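Local coordinates for protein GH3 beta-N-acetylglucosaminidase (PDB 6K5J) that probably removes terminal N-acetylglucosamine units from chitin-type and related sugars by hydrolysis, as a family 3 glycoside hydrolase beta-N-acetylglucosaminidase, at residues Arg35-Phe49 with Ile69-Asp83. Residues are numbered along the deposited sequence; the frame is centred on the assembly and turned at random.
Sequences RKLITEDHVGGIIYF and IAAESDNVPLLISID. With NAG (2-acetamido-2-deoxy-beta-D-glucopyranose), chain B.
Strands 45-47 and 79-81 pair in parallel, the two strands of a beta-alpha-beta unit whose crossover is helix 56-72, in the TIM-barrel-like domain, the helices ahead of them meeting at the N-terminal end of the pair. The backbone ladder runs from Leu79 N to Gly44 O, through Ile46 N to Leu79 O (2.8 Å) and Ser81 N to Ile46 O, to Tyr48 N and Ser81 O. Ile80 sets CG2 over one face of the Tyr48 ring, 3.9 Å from its centroid, a CH-pi contact; the phenol oxygen bonds to Ser63. Ile38 bridges helix 56-72 and the residue just ahead of strand 79-81: with CG1 beside the backbone N (chi1 -67°), CD1 reaches Leu78 CD1 (3.8 Å) while CG2 presses on Ala70 CB. Ile69 CG2 fits against Thr39 CG2, and its CD1 lies over a guanidinium face of Arg35. Just past the Schellman motif that ends helix 56-72, Asn75 ties this turn to the end of helix 32-39: OD1 accepts His42 ND1 (2.7 Å) on a lone pair, in the ring plane, and ND2 donates a hydrogen bond to Ser73 OG. With an alanine here both bonds are gone, and the His42 ring is likely to be freer to turn, its ND1 without this acceptor. At the C-terminal ends, Asp83 OD1 accepts a hydrogen bond from NAG O4 (2.6 Å), and OD2, paired with Arg91, sits close to O6. Arg152, Lys182, His183 and Asp268 also hold the sugar, consistent with a TIM-barrel active site at these strand ends. Strand 21-23 flanks 45-47 on its other side, Asn131 and Phe134 bond to the backbone of 80-82, and helix 56-72 covers Tyr48 and Ile80, with helix 13-19 against His42 and Asn75.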
# COMPACT_ATOMS: atom_id res chain seq x y z
N ARG A 35 -17.97 17.17 9.84
CA ARG A 35 -18.11 18.34 10.71
C ARG A 35 -18.41 17.94 12.15
O ARG A 35 -17.85 18.50 13.10
CB ARG A 35 -19.20 19.25 10.14
CG ARG A 35 -19.26 20.63 10.74
CD ARG A 35 -20.27 21.49 9.96
NE ARG A 35 -19.94 21.56 8.54
CZ ARG A 35 -19.13 22.47 8.01
NH1 ARG A 35 -18.56 23.39 8.79
NH2 ARG A 35 -18.88 22.46 6.71
N LYS A 36 -19.29 16.95 12.34
CA LYS A 36 -19.66 16.50 13.68
C LYS A 36 -18.52 15.71 14.33
O LYS A 36 -18.27 15.84 15.54
CB LYS A 36 -20.94 15.67 13.61
CG LYS A 36 -22.20 16.55 13.43
CD LYS A 36 -23.54 15.82 13.60
CE LYS A 36 -24.36 16.41 14.74
NZ LYS A 36 -25.44 17.34 14.33
N LEU A 37 -17.82 14.88 13.55
CA LEU A 37 -16.66 14.18 14.08
C LEU A 37 -15.62 15.16 14.62
O LEU A 37 -15.03 14.94 15.68
CB LEU A 37 -16.03 13.30 12.99
CG LEU A 37 -16.78 12.03 12.56
CD1 LEU A 37 -16.18 11.46 11.28
CD2 LEU A 37 -16.75 11.01 13.67
N ILE A 38 -15.40 16.26 13.90
CA ILE A 38 -14.38 17.22 14.31
C ILE A 38 -14.88 18.08 15.46
O ILE A 38 -14.21 18.22 16.48
CB ILE A 38 -13.94 18.08 13.11
CG1 ILE A 38 -13.21 17.23 12.07
CG2 ILE A 38 -13.06 19.23 13.59
CD1 ILE A 38 -13.05 17.94 10.72
N THR A 39 -16.08 18.67 15.31
CA THR A 39 -16.53 19.68 16.28
C THR A 39 -17.21 19.06 17.49
O THR A 39 -17.09 19.60 18.60
CB THR A 39 -17.47 20.68 15.62
OG1 THR A 39 -18.70 20.02 15.27
CG2 THR A 39 -16.84 21.27 14.37
N GLU A 40 -17.91 17.94 17.33
CA GLU A 40 -18.61 17.35 18.46
C GLU A 40 -17.88 16.17 19.07
O GLU A 40 -17.89 16.01 20.29
CB GLU A 40 -20.02 16.92 18.03
CG GLU A 40 -20.81 18.10 17.49
CD GLU A 40 -22.22 17.74 17.07
OE1 GLU A 40 -22.68 16.63 17.43
OE2 GLU A 40 -22.86 18.57 16.39
N ASP A 41 -17.22 15.35 18.26
CA ASP A 41 -16.49 14.22 18.80
C ASP A 41 -15.00 14.49 18.96
O ASP A 41 -14.29 13.66 19.52
CB ASP A 41 -16.71 12.98 17.93
CG ASP A 41 -18.19 12.61 17.82
OD1 ASP A 41 -18.86 12.54 18.88
OD2 ASP A 41 -18.68 12.41 16.70
N HIS A 42 -14.52 15.63 18.47
CA HIS A 42 -13.14 16.07 18.71
C HIS A 42 -12.12 15.08 18.15
O HIS A 42 -11.06 14.86 18.75
CB HIS A 42 -12.88 16.32 20.21
CG HIS A 42 -13.95 17.12 20.89
ND1 HIS A 42 -14.10 18.48 20.69
CD2 HIS A 42 -14.91 16.76 21.78
CE1 HIS A 42 -15.11 18.92 21.43
NE2 HIS A 42 -15.62 17.90 22.10
N VAL A 43 -12.42 14.47 17.00
CA VAL A 43 -11.52 13.46 16.46
C VAL A 43 -10.13 14.06 16.22
O VAL A 43 -9.98 15.25 15.90
CB VAL A 43 -12.03 12.80 15.17
CG1 VAL A 43 -13.26 11.94 15.45
CG2 VAL A 43 -12.29 13.87 14.08
N GLY A 44 -9.12 13.22 16.35
CA GLY A 44 -7.74 13.67 16.21
C GLY A 44 -7.25 13.60 14.78
O GLY A 44 -6.28 14.29 14.42
N GLY A 45 -7.90 12.79 13.95
CA GLY A 45 -7.39 12.55 12.61
C GLY A 45 -8.48 12.19 11.63
O GLY A 45 -9.57 11.74 12.00
N ILE A 46 -8.15 12.39 10.35
CA ILE A 46 -8.98 12.03 9.20
C ILE A 46 -8.14 11.16 8.28
O ILE A 46 -6.96 11.45 8.07
CB ILE A 46 -9.46 13.29 8.44
CG1 ILE A 46 -10.32 14.18 9.34
CG2 ILE A 46 -10.20 12.91 7.14
CD1 ILE A 46 -11.70 13.59 9.65
N ILE A 47 -8.73 10.10 7.74
CA ILE A 47 -8.09 9.31 6.68
C ILE A 47 -8.90 9.48 5.40
O ILE A 47 -10.13 9.38 5.40
CB ILE A 47 -7.96 7.82 7.07
CG1 ILE A 47 -7.37 7.03 5.89
CG2 ILE A 47 -9.30 7.24 7.54
CD1 ILE A 47 -6.86 5.64 6.24
N TYR A 48 -8.19 9.73 4.29
CA TYR A 48 -8.78 9.86 2.97
C TYR A 48 -8.80 8.52 2.24
O TYR A 48 -7.87 7.72 2.35
CB TYR A 48 -7.99 10.85 2.11
CG TYR A 48 -8.11 12.32 2.44
CD1 TYR A 48 -9.24 12.84 3.06
CD2 TYR A 48 -7.08 13.20 2.09
CE1 TYR A 48 -9.35 14.21 3.33
CE2 TYR A 48 -7.18 14.56 2.36
CZ TYR A 48 -8.31 15.06 2.99
OH TYR A 48 -8.40 16.40 3.25
N PHE A 49 -9.86 8.30 1.44
CA PHE A 49 -9.92 7.24 0.45
C PHE A 49 -10.24 7.84 -0.92
O PHE A 49 -10.37 9.05 -1.06
CB PHE A 49 -10.93 6.16 0.88
CG PHE A 49 -10.46 5.37 2.06
CD1 PHE A 49 -10.66 5.86 3.35
CD2 PHE A 49 -9.72 4.21 1.89
CE1 PHE A 49 -10.18 5.16 4.46
CE2 PHE A 49 -9.24 3.50 2.99
CZ PHE A 49 -9.47 3.98 4.27
N ILE A 69 -12.32 23.92 9.95
CA ILE A 69 -13.41 23.48 10.82
C ILE A 69 -12.88 23.19 12.22
O ILE A 69 -13.51 23.55 13.22
CB ILE A 69 -14.11 22.25 10.21
CG1 ILE A 69 -14.93 22.67 8.98
CG2 ILE A 69 -15.00 21.54 11.24
CD1 ILE A 69 -15.38 21.49 8.09
N ALA A 70 -11.72 22.54 12.31
CA ALA A 70 -11.14 22.27 13.61
C ALA A 70 -10.69 23.56 14.28
O ALA A 70 -10.92 23.76 15.48
CB ALA A 70 -9.98 21.29 13.50
N ALA A 71 -10.05 24.46 13.52
CA ALA A 71 -9.51 25.68 14.12
C ALA A 71 -10.64 26.55 14.65
O ALA A 71 -10.58 27.05 15.78
CB ALA A 71 -8.66 26.44 13.11
N GLU A 72 -11.69 26.73 13.85
CA GLU A 72 -12.78 27.62 14.21
C GLU A 72 -13.64 27.07 15.35
O GLU A 72 -14.39 27.84 15.95
CB GLU A 72 -13.64 27.91 12.98
CG GLU A 72 -12.92 28.79 11.97
CD GLU A 72 -13.75 29.07 10.74
OE1 GLU A 72 -14.85 28.50 10.59
OE2 GLU A 72 -13.28 29.87 9.90
N SER A 73 -13.55 25.78 15.64
CA SER A 73 -14.25 25.17 16.77
C SER A 73 -13.32 24.90 17.95
O SER A 73 -13.70 24.16 18.87
CB SER A 73 -14.94 23.87 16.33
OG SER A 73 -13.99 22.92 15.86
N ASP A 74 -12.12 25.50 17.95
CA ASP A 74 -11.15 25.40 19.03
C ASP A 74 -10.76 23.96 19.32
O ASP A 74 -10.61 23.55 20.47
CB ASP A 74 -11.66 26.10 20.29
CG ASP A 74 -11.78 27.60 20.10
OD1 ASP A 74 -10.79 28.21 19.61
OD2 ASP A 74 -12.85 28.16 20.39
N ASN A 75 -10.57 23.18 18.26
CA ASN A 75 -10.07 21.82 18.38
C ASN A 75 -8.62 21.74 17.91
O ASN A 75 -8.13 22.59 17.16
CB ASN A 75 -10.95 20.85 17.59
CG ASN A 75 -12.22 20.49 18.34
OD1 ASN A 75 -12.16 19.78 19.34
ND2 ASN A 75 -13.35 21.00 17.87
N VAL A 76 -7.93 20.71 18.37
CA VAL A 76 -6.53 20.49 18.01
C VAL A 76 -6.42 20.31 16.50
O VAL A 76 -7.32 19.70 15.89
CB VAL A 76 -5.98 19.27 18.77
CG1 VAL A 76 -4.56 18.94 18.36
CG2 VAL A 76 -6.06 19.51 20.27
N PRO A 77 -5.38 20.84 15.83
CA PRO A 77 -5.22 20.58 14.39
C PRO A 77 -5.17 19.09 14.10
O PRO A 77 -4.78 18.28 14.95
CB PRO A 77 -3.88 21.25 14.05
CG PRO A 77 -3.72 22.31 15.09
CD PRO A 77 -4.35 21.76 16.35
N LEU A 78 -5.58 18.73 12.88
CA LEU A 78 -5.81 17.33 12.53
C LEU A 78 -4.60 16.68 11.87
O LEU A 78 -3.91 17.29 11.05
CB LEU A 78 -6.99 17.22 11.56
CG LEU A 78 -8.36 17.67 12.05
CD1 LEU A 78 -9.27 17.87 10.86
CD2 LEU A 78 -8.92 16.62 13.00
N LEU A 79 -4.37 15.41 12.21
CA LEU A 79 -3.65 14.54 11.29
C LEU A 79 -4.57 14.16 10.13
O LEU A 79 -5.75 13.87 10.32
CB LEU A 79 -3.17 13.27 12.02
CG LEU A 79 -2.03 13.49 13.02
CD1 LEU A 79 -1.89 12.28 13.96
CD2 LEU A 79 -0.72 13.77 12.28
N ILE A 80 -4.02 14.18 8.92
CA ILE A 80 -4.76 13.82 7.71
C ILE A 80 -3.91 12.80 6.97
O ILE A 80 -2.81 13.12 6.51
CB ILE A 80 -5.07 15.05 6.84
CG1 ILE A 80 -6.00 16.01 7.61
CG2 ILE A 80 -5.73 14.64 5.52
CD1 ILE A 80 -6.42 17.26 6.83
N SER A 81 -4.40 11.57 6.90
CA SER A 81 -3.63 10.44 6.39
C SER A 81 -4.29 9.84 5.15
O SER A 81 -5.35 10.29 4.70
CB SER A 81 -3.45 9.37 7.46
OG SER A 81 -2.37 8.50 7.10
N ILE A 82 -3.67 8.79 4.63
CA ILE A 82 -4.01 8.21 3.33
C ILE A 82 -3.18 6.94 3.17
O ILE A 82 -2.15 6.79 3.83
CB ILE A 82 -3.70 9.25 2.20
CG1 ILE A 82 -4.26 8.80 0.85
CG2 ILE A 82 -2.18 9.52 2.09
CD1 ILE A 82 -4.16 9.87 -0.23
N ASP A 83 -3.65 6.01 2.33
CA ASP A 83 -2.84 4.84 1.95
C ASP A 83 -2.20 5.07 0.58
O ASP A 83 -2.59 4.49 -0.42
CB ASP A 83 -3.69 3.57 1.91
CG ASP A 83 -4.30 3.23 3.23
OD1 ASP A 83 -3.54 3.17 4.23
OD2 ASP A 83 -5.53 3.02 3.26
C1 NAG B . -6.16 -2.00 6.14
C2 NAG B . -4.75 -2.27 5.54
C3 NAG B . -3.77 -1.14 5.88
C4 NAG B . -4.38 0.23 5.59
C5 NAG B . -5.71 0.35 6.32
C6 NAG B . -6.41 1.67 6.11
C7 NAG B . -3.71 -4.49 5.26
C8 NAG B . -3.22 -5.72 5.97
N2 NAG B . -4.24 -3.54 6.03
O1 NAG B . -7.05 -2.89 5.56
O3 NAG B . -2.57 -1.29 5.12
O4 NAG B . -3.50 1.26 6.02
O5 NAG B . -6.58 -0.67 5.82
O6 NAG B . -6.90 1.79 4.78
O7 NAG B . -3.62 -4.36 4.04
O HOH W 1 -16.00 21.70 19.51
O HOH W 2 -7.46 16.92 16.34
O HOH W 3 -6.49 5.45 2.06